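Local coordinates for P43 (Trichuris muris, PDB 6QIX), which is the predominant secreted protein of a parasitic whipworm, and binds matrix and blocks the cytokine interleukin-13, at residues D214-V218 / V248-K252; L64-H68 / L111-P115; N88-Y93 / Y140-Y145; L201-L205 / I237-C241. All coordinates share one frame; numbering follows the deposited sequence.

Overall arrangement
Two pairs of contacts follow one another along the chain. Contacts 2 and 3 come first, their segments alternating, and contacts 1 and 4 follow with alternating segments of their own; much of the disulfide pattern recurs in the two halves. Contact 1 holds the end of helix 205-216 to strand 246-252, while contact 4 lies at the start of that helix. Their centres are 20 Å apart, and they touch where Val-248 CG1 meets Leu-201 CD1 at 4.0 Å. Contact 2, on edge strand 109-112, and contact 3, on helix 139-151, have centres 35 Å apart on opposite sides of the chain's centre. They join helix end to strand, loop to strand or helix, and loop to loop.

Contact 1 of 4, residues D214-V218 / V248-K252; sequences DHCHV and VKCMK
Cys-216 and Cys-250 bring their CA atoms within 5.7 Å of each other where the end of helix 205-216 passes strand 246-252, the two short segments running 37° apart. A disulfide here joins the end of the helix to a two-stranded antiparallel sheet, whose other strand, 262-268, packs Leu-262 against both cysteines and Leu-264 against Cys-216. The Cys-216 SG to Cys-250 SG bond is 2.0 Å long and has a relaxed chi3 of -78°, although the first torsion of Cys-250 sits well away from a staggered position. Both cysteines are buried, so the bridge forms the covalent centre of the contact.

On one flank His-215 swings its imidazole out toward the strand, CG trans to the backbone N. Its CD2 comes 3.5 Å from Cys-250 SG, an oblique sulfur-aromatic approach, and lies 4.0 Å from Val-248 CG2. The ring is fixed by a hydrogen bond from NE2 to the carbonyl O of Glu-196, in the loop before the helix.

The other flank, less certain because Lys-252 has two conformers, belongs to that lysine. In the conformer described its chain, bent near the end, runs antiparallel alongside Val-218, with CD 3.9 Å from Val-218 CG1. The ammonium NZ then donates to His-217 O at 3.2 Å, tilted 31° out of the carbonyl plane.

Contact 2 of 4, residues L64-H68 / L111-P115; sequences LPHGH and LPKLP
A type II beta turn, Pro-65 to His-68, leans against the end of edge strand 109-112 of a three-stranded antiparallel sheet and the loop that continues from it. The meeting is largely one of prolines: Pro-65 faces Pro-112, Leu-114 and Pro-115, and Pro-112 also faces His-68. The turn is closed by the bond from His-68 N to Pro-65 O, 3.1 Å long, and Gly-67 takes the positive phi that a type II turn asks of its third residue. Closing it in this way presents the side chains of its first and last residues, Pro-65 and His-68, to the same partner.

Pro-65 uses three ring atoms. Its CD sits 3.7 Å from Leu-114 CD2, the two side chains crossing at about a right angle, and it is 4.0 Å from Pro-112 CG. Its CG rests against the carbonyl O of Lys-113, and its CB approaches Pro-115 CD. Leu-64 widens the apolar patch more loosely, with CD2 4.5 Å from Leu-111 CD2. Behind, Tyr-121 packs on Leu-64, Leu-111 and Leu-114 and hydrogen-bonds through its hydroxyl to Pro-112 O. The ammonium group of Lys-113 heads elsewhere, into a salt bridge with Glu-159 of strand 155-160.

The imidazole of His-68 lies across Pro-112 in a CH-pi contact. With chi1 at -75° its CG stands trans to the carbonyl carbon, and Pro-112 CB settles over one ring face, displaced toward the rim, 3.5 Å from both His-68 CE1 and His-68 ND1.

Contact 3 of 4, residues N88-Y93 / Y140-Y145; sequences NTEGCY and YVRLGY. With ACT (acetate ion), chain D; ACT (acetate ion), chain G.
Tyr-93 lays one face of its ring flat on Gly-144, whose CA stands 3.3 Å from the ring centroid and almost exactly over it. The glycine leaves the helix surface bare at this point, so the ring can sit directly on the backbone in a CH-pi contact. The phenol then projects on to Tyr-145, edge toward face, with ring planes at 75° and centroids 5.5 Å apart. Its hydroxyl hangs over the centre of the Tyr-145 ring, 3.5 Å from Tyr-145 CG.

Tyr-140, one helical turn before Gly-144, faces the type II turn from Thr-89 to Cys-92. A chi1 of 82°, which places CG between its own N and carbonyl carbon, stands the ring up against the turn: Gly-91 N lies over one face, 3.4 Å from Tyr-140 CD2, and Val-141 CG2 covers the opposite one toward the rim. At the far end Tyr-140 OH donates to Asn-88 OD1 at 2.9 Å, with amide and ring planes 67° apart. The other branch of that amide, Asn-88 ND2, gives a 2.7 Å hydrogen bond to O of an acetate probably taken from the crystallisation liquor.

The contact is at the surface. It seats the loop between strands 79-85 and 95-101, tied by Cys-92 to Cys-22, on helix 139-151, where Phe-132, in the loop after helix 126-129, stacks with Tyr-145.

Contact 4 of 4, residues L201-L205 / I237-C241; sequences LWFPL and IPEKC
Trp-202 NE1 donates its N-H to Pro-238 O at 2.9 Å, and this bond sets the pose of the indole. The carbonyl points almost straight at the donor (C=O...N angle 164°) and lies near the ring plane, while the N-H...O angle of 146° is more bent. The first torsion, -166°, turns the ring away from its own backbone N and out to the loop 237-241, in a disulfide-stapled surface region.

Lys-240 covers one face with its backbone end and aliphatic stem: CG lies 3.6 Å from Trp-202 CG, and CA sits over the six-membered ring, 3.7 Å from its centroid, as a CH-pi partner. Phe-203 CD2 covers the opposite face near the rim, so the indole is sandwiched. Near its far corner Trp-202 CH2 lies 4.0 Å from Cys-241 SG, an oblique sulfur-aromatic approach; that sulfur is bonded to Cys-281.

Ile-237 comes in obliquely on the side of the indole away from Lys-240. Its CG2 is 3.4 Å from Trp-202 NE1, and its CD1 lies 3.9 Å from Pro-204 CD, crossing the proline at about a right angle. The peptide before Pro-204 is cis, and Pro-204 is the N-cap of helix 205-216.

Between the two segments one directional bond fixes the rotation of a large ring whose faces are met by carbon; the disulfide and a bond from Lys-240 O to Thr-276 OG1 hold the loop further.

Contact 1 of 4, residues D214-V218 / V248-K252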
loop_
_atom_site.group_PDB
_atom_site.type_symbol
_atom_site.label_atom_id
_atom_site.label_comp_id
_atom_site.label_asym_id
_atom_site.label_seq_id
_atom_site.Cartn_x
_atom_site.Cartn_y
_atom_site.Cartn_z
ATOM N N ASP A 214 -20.352 1.742 7.249
ATOM C CA ASP A 214 -21.631 1.912 6.569
ATOM C C ASP A 214 -21.520 1.570 5.085
ATOM O O ASP A 214 -22.370 0.863 4.533
ATOM C CB ASP A 214 -22.137 3.339 6.772
ATOM C CG ASP A 214 -23.480 3.579 6.110
ATOM O OD1 ASP A 214 -24.484 2.962 6.529
ATOM O OD2 ASP A 214 -23.532 4.410 5.180
ATOM N N HIS A 215 -20.479 2.060 4.419
ATOM C CA HIS A 215 -20.364 1.864 2.978
ATOM C C HIS A 215 -20.099 0.416 2.625
ATOM O O HIS A 215 -20.583 -0.087 1.585
ATOM C CB HIS A 215 -19.229 2.720 2.442
ATOM C CG HIS A 215 -19.166 2.748 0.956
ATOM N ND1 HIS A 215 -20.163 3.307 0.194
ATOM C CD2 HIS A 215 -18.242 2.284 0.085
ATOM C CE1 HIS A 215 -19.847 3.209 -1.082
ATOM N NE2 HIS A 215 -18.670 2.638 -1.173
ATOM N N CYS A 216 -19.373 -0.278 3.498
ATOM C CA CYS A 216 -18.952 -1.634 3.220
ATOM C C CYS A 216 -19.854 -2.641 3.883
ATOM O O CYS A 216 -19.653 -3.841 3.697
ATOM C CB CYS A 216 -17.503 -1.834 3.663
ATOM S SG CYS A 216 -16.311 -0.802 2.768
ATOM N N HIS A 217 -20.842 -2.177 4.645
ATOM C CA HIS A 217 -21.822 -3.046 5.283
ATOM C C HIS A 217 -21.153 -4.101 6.171
ATOM O O HIS A 217 -21.491 -5.302 6.131
ATOM C CB HIS A 217 -22.713 -3.678 4.223
ATOM C CG HIS A 217 -23.428 -2.675 3.384
ATOM N ND1 HIS A 217 -24.524 -1.979 3.839
ATOM C CD2 HIS A 217 -23.190 -2.226 2.131
ATOM C CE1 HIS A 217 -24.934 -1.147 2.900
ATOM N NE2 HIS A 217 -24.158 -1.296 1.846
ATOM N N VAL A 218 -20.270 -3.619 7.050
ATOM C CA VAL A 218 -19.565 -4.457 8.008
ATOM C C VAL A 218 -19.783 -3.923 9.414
ATOM O O VAL A 218 -20.282 -2.819 9.610
ATOM C CB VAL A 218 -18.061 -4.544 7.718
ATOM C CG1 VAL A 218 -17.850 -5.137 6.359
ATOM C CG2 VAL A 218 -17.415 -3.178 7.801
ATOM N N VAL A 248 -13.612 5.429 -0.995
ATOM C CA VAL A 248 -13.308 4.011 -0.819
ATOM C C VAL A 248 -14.252 3.154 -1.658
ATOM O O VAL A 248 -15.418 3.492 -1.906
ATOM C CB VAL A 248 -13.366 3.572 0.657
ATOM C CG1 VAL A 248 -12.332 4.346 1.572
ATOM C CG2 VAL A 248 -14.748 3.778 1.201
ATOM N N LYS A 249 -13.719 2.000 -2.037
ATOM C CA LYS A 249 -14.466 0.945 -2.737
ATOM C C LYS A 249 -14.177 -0.377 -2.053
ATOM O O LYS A 249 -13.021 -0.664 -1.747
ATOM C CB LYS A 249 -14.034 0.876 -4.195
ATOM C CG LYS A 249 -14.757 -0.146 -5.021
ATOM C CD LYS A 249 -14.383 -0.044 -6.491
ATOM C CE LYS A 249 -15.024 1.171 -7.142
ATOM N NZ LYS A 249 -15.200 1.023 -8.609
ATOM N N CYS A 250 -15.225 -1.148 -1.798
ATOM C CA CYS A 250 -15.169 -2.336 -0.941
ATOM C C CYS A 250 -15.389 -3.566 -1.792
ATOM O O CYS A 250 -16.263 -3.552 -2.658
ATOM C CB CYS A 250 -16.314 -2.384 0.125
ATOM S SG CYS A 250 -16.854 -0.877 0.795
ATOM N N MET A 251 -14.667 -4.651 -1.466
ATOM C CA MET A 251 -15.011 -6.003 -1.900
ATOM C C MET A 251 -15.041 -6.878 -0.664
ATOM O O MET A 251 -14.081 -6.887 0.113
ATOM C CB MET A 251 -14.008 -6.518 -2.905
ATOM C CG MET A 251 -14.281 -6.019 -4.303
ATOM S SD MET A 251 -13.039 -6.708 -5.372
ATOM C CE MET A 251 -13.335 -8.449 -5.164
ATOM N N LYS A 252 -16.122 -7.639 -0.503
ATOM C CA LYS A 252 -16.363 -8.383 0.727
ATOM C C LYS A 252 -16.648 -9.844 0.424
ATOM O O LYS A 252 -17.316 -10.166 -0.565
ATOM C CB LYS A 252 -17.541 -7.772 1.515
ATOM C CG LYS A 252 -17.792 -8.461 2.866
ATOM C CD LYS A 252 -18.909 -7.747 3.676
ATOM C CE LYS A 252 -19.725 -8.742 4.509
ATOM N NZ LYS A 252 -20.076 -8.183 5.861
#

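Contact 2 of 4, residues L64-H68 / L111-P115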
loop_
_atom_site.group_PDB
_atom_site.type_symbol
_atom_site.label_atom_id
_atom_site.label_comp_id
_atom_site.label_asym_id
_atom_site.label_seq_id
_atom_site.Cartn_x
_atom_site.Cartn_y
_atom_site.Cartn_z
ATOM N N LEU A 64 15.024 -1.597 3.416
ATOM C CA LEU A 64 15.154 -2.089 4.767
ATOM C C LEU A 64 15.725 -0.991 5.666
ATOM O O LEU A 64 16.430 -0.080 5.194
ATOM C CB LEU A 64 16.050 -3.317 4.800
ATOM C CG LEU A 64 15.636 -4.531 3.989
ATOM C CD1 LEU A 64 16.687 -5.663 4.213
ATOM C CD2 LEU A 64 14.232 -4.994 4.397
ATOM N N PRO A 65 15.438 -1.044 6.968
ATOM C CA PRO A 65 15.909 0.023 7.851
ATOM C C PRO A 65 17.424 0.144 7.819
ATOM O O PRO A 65 18.146 -0.833 7.621
ATOM C CB PRO A 65 15.401 -0.391 9.238
ATOM C CG PRO A 65 14.826 -1.779 9.092
ATOM C CD PRO A 65 14.521 -1.980 7.652
ATOM N N HIS A 66 17.895 1.374 8.006
ATOM C CA HIS A 66 19.305 1.698 7.837
ATOM C C HIS A 66 20.194 0.648 8.482
ATOM O O HIS A 66 19.971 0.230 9.622
ATOM C CB HIS A 66 19.600 3.075 8.445
ATOM C CG HIS A 66 21.066 3.392 8.536
ATOM N ND1 HIS A 66 21.748 3.445 9.735
ATOM C CD2 HIS A 66 21.983 3.653 7.573
ATOM C CE1 HIS A 66 23.020 3.725 9.507
ATOM N NE2 HIS A 66 23.189 3.856 8.203
ATOM N N GLY A 67 21.196 0.215 7.735
ATOM C CA GLY A 67 22.167 -0.716 8.249
ATOM C C GLY A 67 21.864 -2.177 8.001
ATOM O O GLY A 67 22.687 -3.033 8.361
ATOM N N HIS A 68 20.721 -2.507 7.416
ATOM C CA HIS A 68 20.347 -3.900 7.267
ATOM C C HIS A 68 20.580 -4.353 5.837
ATOM O O HIS A 68 20.091 -3.728 4.892
ATOM C CB HIS A 68 18.898 -4.125 7.681
ATOM C CG HIS A 68 18.694 -4.113 9.165
ATOM N ND1 HIS A 68 18.827 -5.244 9.946
ATOM C CD2 HIS A 68 18.383 -3.103 10.015
ATOM C CE1 HIS A 68 18.582 -4.934 11.209
ATOM N NE2 HIS A 68 18.309 -3.642 11.276
ATOM N N LEU A 111 14.222 -11.396 8.220
ATOM C CA LEU A 111 14.198 -9.968 7.935
ATOM C C LEU A 111 14.068 -9.163 9.219
ATOM O O LEU A 111 13.526 -9.647 10.213
ATOM C CB LEU A 111 13.013 -9.622 7.001
ATOM C CG LEU A 111 13.097 -10.205 5.610
ATOM C CD1 LEU A 111 11.768 -10.163 4.873
ATOM C CD2 LEU A 111 14.169 -9.440 4.868
ATOM N N PRO A 112 14.579 -7.924 9.234
ATOM C CA PRO A 112 14.405 -7.078 10.421
ATOM C C PRO A 112 12.976 -6.596 10.577
ATOM O O PRO A 112 12.228 -6.450 9.596
ATOM C CB PRO A 112 15.343 -5.889 10.160
ATOM C CG PRO A 112 15.329 -5.754 8.659
ATOM C CD PRO A 112 15.283 -7.220 8.140
ATOM N N LYS A 113 12.604 -6.311 11.819
ATOM C CA LYS A 113 11.354 -5.592 12.049
ATOM C C LYS A 113 11.449 -4.189 11.475
ATOM O O LYS A 113 12.489 -3.550 11.577
ATOM C CB LYS A 113 11.040 -5.520 13.536
ATOM C CG LYS A 113 10.818 -6.910 14.126
ATOM C CD LYS A 113 10.984 -6.940 15.632
ATOM C CE LYS A 113 9.948 -6.084 16.304
ATOM N NZ LYS A 113 9.738 -6.529 17.689
ATOM N N LEU A 114 10.336 -3.698 10.876
ATOM C CA LEU A 114 10.283 -2.330 10.329
ATOM C C LEU A 114 9.818 -1.346 11.397
ATOM O O LEU A 114 8.919 -1.667 12.189
ATOM C CB LEU A 114 9.325 -2.263 9.123
ATOM C CG LEU A 114 9.639 -3.295 8.042
ATOM C CD1 LEU A 114 8.562 -3.350 6.954
ATOM C CD2 LEU A 114 11.010 -3.008 7.480
ATOM N N PRO A 115 10.375 -0.126 11.413
ATOM C CA PRO A 115 9.903 0.891 12.367
ATOM C C PRO A 115 8.389 1.053 12.301
ATOM O O PRO A 115 7.816 1.218 11.222
ATOM C CB PRO A 115 10.637 2.175 11.929
ATOM C CG PRO A 115 11.867 1.688 11.182
ATOM C CD PRO A 115 11.512 0.313 10.595
#

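Contact 3 of 4, residues N88-Y93 / Y140-Y145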
loop_
_atom_site.group_PDB
_atom_site.type_symbol
_atom_site.label_atom_id
_atom_site.label_comp_id
_atom_site.label_asym_id
_atom_site.label_seq_id
_atom_site.Cartn_x
_atom_site.Cartn_y
_atom_site.Cartn_z
ATOM N N ASN A 88 -0.648 1.806 -26.173
ATOM C CA ASN A 88 -1.431 2.376 -25.076
ATOM C C ASN A 88 -2.604 3.153 -25.674
ATOM O O ASN A 88 -2.442 4.267 -26.173
ATOM C CB ASN A 88 -0.568 3.270 -24.191
ATOM C CG ASN A 88 -1.329 3.805 -22.982
ATOM O OD1 ASN A 88 -2.526 3.544 -22.819
ATOM N ND2 ASN A 88 -0.631 4.538 -22.118
ATOM N N THR A 89 -3.786 2.554 -25.634
ATOM C CA THR A 89 -5.009 3.155 -26.132
ATOM C C THR A 89 -5.940 3.398 -24.956
ATOM O O THR A 89 -5.855 2.714 -23.930
ATOM C CB THR A 89 -5.679 2.244 -27.162
ATOM O OG1 THR A 89 -4.693 1.784 -28.096
ATOM C CG2 THR A 89 -6.773 2.994 -27.892
ATOM N N GLU A 90 -6.819 4.391 -25.101
ATOM C CA GLU A 90 -7.841 4.621 -24.083
ATOM C C GLU A 90 -8.600 3.325 -23.818
ATOM O O GLU A 90 -9.183 2.731 -24.731
ATOM C CB GLU A 90 -8.810 5.730 -24.512
ATOM C CG GLU A 90 -10.035 5.884 -23.591
ATOM C CD GLU A 90 -9.683 6.348 -22.177
ATOM O OE1 GLU A 90 -10.308 5.845 -21.214
ATOM O OE2 GLU A 90 -8.785 7.212 -22.027
ATOM N N GLY A 91 -8.548 2.870 -22.565
ATOM C CA GLY A 91 -9.151 1.618 -22.176
ATOM C C GLY A 91 -8.285 0.408 -22.399
ATOM O O GLY A 91 -8.681 -0.693 -22.000
ATOM N N CYS A 92 -7.125 0.563 -23.037
ATOM C CA CYS A 92 -6.253 -0.566 -23.362
ATOM C C CYS A 92 -4.886 -0.352 -22.716
ATOM O O CYS A 92 -4.028 0.356 -23.258
ATOM C CB CYS A 92 -6.125 -0.740 -24.879
ATOM S SG CYS A 92 -7.665 -0.634 -25.754
ATOM N N TYR A 93 -4.701 -0.973 -21.558
ATOM C CA TYR A 93 -3.437 -0.905 -20.847
ATOM C C TYR A 93 -2.335 -1.518 -21.709
ATOM O O TYR A 93 -2.541 -2.570 -22.317
ATOM C CB TYR A 93 -3.567 -1.666 -19.522
ATOM C CG TYR A 93 -2.423 -1.516 -18.584
ATOM C CD1 TYR A 93 -2.213 -0.325 -17.912
ATOM C CD2 TYR A 93 -1.538 -2.576 -18.359
ATOM C CE1 TYR A 93 -1.151 -0.183 -17.048
ATOM C CE2 TYR A 93 -0.483 -2.440 -17.485
ATOM C CZ TYR A 93 -0.296 -1.249 -16.829
ATOM O OH TYR A 93 0.762 -1.106 -15.970
ATOM N N TYR A 140 -8.522 2.350 -16.434
ATOM C CA TYR A 140 -7.822 1.247 -17.103
ATOM C C TYR A 140 -6.335 1.201 -16.716
ATOM O O TYR A 140 -5.737 0.107 -16.684
ATOM C CB TYR A 140 -8.028 1.344 -18.632
ATOM C CG TYR A 140 -7.123 2.311 -19.356
ATOM C CD1 TYR A 140 -5.939 1.875 -19.925
ATOM C CD2 TYR A 140 -7.453 3.667 -19.476
ATOM C CE1 TYR A 140 -5.104 2.744 -20.587
ATOM C CE2 TYR A 140 -6.615 4.549 -20.134
ATOM C CZ TYR A 140 -5.444 4.073 -20.701
ATOM O OH TYR A 140 -4.584 4.918 -21.378
ATOM N N VAL A 141 -5.743 2.357 -16.383
ATOM C CA VAL A 141 -4.364 2.419 -15.898
ATOM C C VAL A 141 -4.264 1.822 -14.499
ATOM O O VAL A 141 -3.390 0.979 -14.193
ATOM C CB VAL A 141 -3.888 3.882 -15.914
ATOM C CG1 VAL A 141 -2.523 4.014 -15.285
ATOM C CG2 VAL A 141 -3.879 4.411 -17.363
ATOM N N ARG A 142 -5.166 2.254 -13.620
ATOM C CA ARG A 142 -5.192 1.727 -12.264
ATOM C C ARG A 142 -5.313 0.215 -12.288
ATOM O O ARG A 142 -4.583 -0.484 -11.566
ATOM C CB ARG A 142 -6.341 2.372 -11.493
ATOM C CG ARG A 142 -6.449 1.954 -10.099
ATOM C CD ARG A 142 -7.568 2.722 -9.357
ATOM N NE ARG A 142 -7.549 2.140 -8.030
ATOM C CZ ARG A 142 -7.770 2.800 -6.920
ATOM N NH1 ARG A 142 -8.064 4.117 -6.989
ATOM N NH2 ARG A 142 -7.710 2.129 -5.763
ATOM N N LEU A 143 -6.185 -0.316 -13.151
ATOM C CA LEU A 143 -6.410 -1.749 -13.153
ATOM C C LEU A 143 -5.223 -2.490 -13.745
ATOM O O LEU A 143 -4.894 -3.586 -13.276
ATOM C CB LEU A 143 -7.683 -2.102 -13.926
ATOM C CG LEU A 143 -8.948 -1.502 -13.297
ATOM C CD1 LEU A 143 -10.175 -1.848 -14.130
ATOM C CD2 LEU A 143 -9.135 -1.958 -11.861
ATOM N N GLY A 144 -4.557 -1.897 -14.742
ATOM C CA GLY A 144 -3.388 -2.533 -15.324
ATOM C C GLY A 144 -2.233 -2.630 -14.341
ATOM O O GLY A 144 -1.578 -3.683 -14.231
ATOM N N TYR A 145 -1.960 -1.538 -13.604
ATOM C CA TYR A 145 -0.898 -1.614 -12.595
ATOM C C TYR A 145 -1.287 -2.528 -11.440
ATOM O O TYR A 145 -0.413 -3.184 -10.837
ATOM C CB TYR A 145 -0.563 -0.220 -12.065
ATOM C CG TYR A 145 0.385 0.545 -12.934
ATOM C CD1 TYR A 145 1.748 0.303 -12.882
ATOM C CD2 TYR A 145 -0.071 1.541 -13.797
ATOM C CE1 TYR A 145 2.634 1.006 -13.681
ATOM C CE2 TYR A 145 0.829 2.251 -14.613
ATOM C CZ TYR A 145 2.170 1.977 -14.542
ATOM O OH TYR A 145 3.051 2.703 -15.332
HETATM C C ACT D . 6.788 1.981 -14.928
HETATM O O ACT D . 7.841 2.463 -14.474
HETATM O OXT ACT D . 5.617 2.431 -14.846
HETATM C CH3 ACT D . 6.966 0.620 -15.635
HETATM C C ACT G . 0.193 5.018 -18.546
HETATM O O ACT G . -0.587 5.337 -19.488
HETATM O OXT ACT G . 0.676 5.744 -17.640
HETATM C CH3 ACT G . 0.596 3.533 -18.444
#

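Contact 4 of 4, residues L201-L205 / I237-C241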
loop_
_atom_site.group_PDB
_atom_site.type_symbol
_atom_site.label_atom_id
_atom_site.label_comp_id
_atom_site.label_asym_id
_atom_site.label_seq_id
_atom_site.Cartn_x
_atom_site.Cartn_y
_atom_site.Cartn_z
ATOM N N LEU A 201 -14.477 11.129 1.773
ATOM C CA LEU A 201 -14.460 11.005 3.219
ATOM C C LEU A 201 -13.498 12.005 3.838
ATOM O O LEU A 201 -12.516 12.413 3.218
ATOM C CB LEU A 201 -14.052 9.603 3.643
ATOM C CG LEU A 201 -14.872 8.459 2.986
ATOM C CD1 LEU A 201 -14.407 7.124 3.498
ATOM C CD2 LEU A 201 -16.348 8.659 3.260
ATOM N N TRP A 202 -13.797 12.406 5.066
ATOM C CA TRP A 202 -12.968 13.432 5.701
ATOM C C TRP A 202 -12.922 13.218 7.211
ATOM O O TRP A 202 -13.795 12.579 7.807
ATOM C CB TRP A 202 -13.536 14.806 5.386
ATOM C CG TRP A 202 -12.663 15.995 5.673
ATOM C CD1 TRP A 202 -13.017 17.095 6.382
ATOM C CD2 TRP A 202 -11.311 16.184 5.272
ATOM N NE1 TRP A 202 -11.973 17.997 6.412
ATOM C CE2 TRP A 202 -10.896 17.440 5.777
ATOM C CE3 TRP A 202 -10.402 15.407 4.547
ATOM C CZ2 TRP A 202 -9.599 17.942 5.583
ATOM C CZ3 TRP A 202 -9.109 15.905 4.342
ATOM C CH2 TRP A 202 -8.734 17.191 4.853
ATOM N N PHE A 203 -11.909 13.812 7.822
ATOM C CA PHE A 203 -11.757 13.825 9.258
ATOM C C PHE A 203 -12.941 14.508 9.934
ATOM O O PHE A 203 -13.633 15.330 9.326
ATOM C CB PHE A 203 -10.464 14.563 9.625
ATOM C CG PHE A 203 -9.234 13.934 9.032
ATOM C CD1 PHE A 203 -8.669 12.804 9.606
ATOM C CD2 PHE A 203 -8.673 14.441 7.891
ATOM C CE1 PHE A 203 -7.523 12.211 9.051
ATOM C CE2 PHE A 203 -7.519 13.853 7.344
ATOM C CZ PHE A 203 -6.989 12.717 7.898
ATOM N N PRO A 204 -13.164 14.232 11.218
ATOM C CA PRO A 204 -12.348 13.395 12.117
ATOM C C PRO A 204 -12.279 11.904 11.761
ATOM O O PRO A 204 -13.107 11.349 11.022
ATOM C CB PRO A 204 -13.034 13.570 13.485
ATOM C CG PRO A 204 -14.399 14.025 13.174
ATOM C CD PRO A 204 -14.307 14.828 11.913
ATOM N N LEU A 205 -11.255 11.248 12.303
ATOM C CA LEU A 205 -11.056 9.832 12.012
ATOM C C LEU A 205 -12.281 8.987 12.352
ATOM O O LEU A 205 -12.623 8.049 11.609
ATOM C CB LEU A 205 -9.838 9.326 12.782
ATOM C CG LEU A 205 -9.454 7.866 12.632
ATOM C CD1 LEU A 205 -9.038 7.584 11.188
ATOM C CD2 LEU A 205 -8.318 7.600 13.633
ATOM N N ILE A 237 -10.023 21.284 12.031
ATOM C CA ILE A 237 -10.037 20.529 10.785
ATOM C C ILE A 237 -10.548 21.464 9.690
ATOM O O ILE A 237 -11.731 21.840 9.722
ATOM C CB ILE A 237 -10.912 19.280 10.910
ATOM C CG1 ILE A 237 -10.408 18.416 12.074
ATOM C CG2 ILE A 237 -10.908 18.533 9.615
ATOM C CD1 ILE A 237 -11.339 17.263 12.427
ATOM N N PRO A 238 -9.707 21.863 8.718
ATOM C CA PRO A 238 -10.198 22.717 7.633
ATOM C C PRO A 238 -11.090 21.955 6.671
ATOM O O PRO A 238 -11.250 20.742 6.806
ATOM C CB PRO A 238 -8.918 23.176 6.939
ATOM C CG PRO A 238 -7.977 22.056 7.129
ATOM C CD PRO A 238 -8.300 21.470 8.503
ATOM N N GLU A 239 -11.661 22.656 5.689
ATOM C CA GLU A 239 -12.351 21.971 4.612
ATOM C C GLU A 239 -11.407 21.002 3.885
ATOM O O GLU A 239 -10.179 21.201 3.825
ATOM C CB GLU A 239 -12.919 22.967 3.603
ATOM C CG GLU A 239 -13.863 24.000 4.190
ATOM C CD GLU A 239 -14.290 24.976 3.133
ATOM O OE1 GLU A 239 -15.520 25.090 2.883
ATOM O OE2 GLU A 239 -13.368 25.607 2.542
ATOM N N LYS A 240 -12.023 19.997 3.263
ATOM C CA LYS A 240 -11.322 18.990 2.472
ATOM C C LYS A 240 -10.279 19.649 1.590
ATOM O O LYS A 240 -10.572 20.615 0.884
ATOM C CB LYS A 240 -12.323 18.208 1.612
ATOM C CG LYS A 240 -13.214 17.303 2.408
ATOM C CD LYS A 240 -14.309 16.652 1.472
ATOM C CE LYS A 240 -15.412 17.623 1.169
ATOM N NZ LYS A 240 -16.466 17.583 2.246
ATOM N N CYS A 241 -9.049 19.132 1.653
ATOM C CA CYS A 241 -7.945 19.787 0.979
ATOM C C CYS A 241 -6.790 18.816 0.796
ATOM O O CYS A 241 -6.758 17.738 1.394
ATOM C CB CYS A 241 -7.452 21.001 1.786
ATOM S SG CYS A 241 -7.007 20.507 3.508
#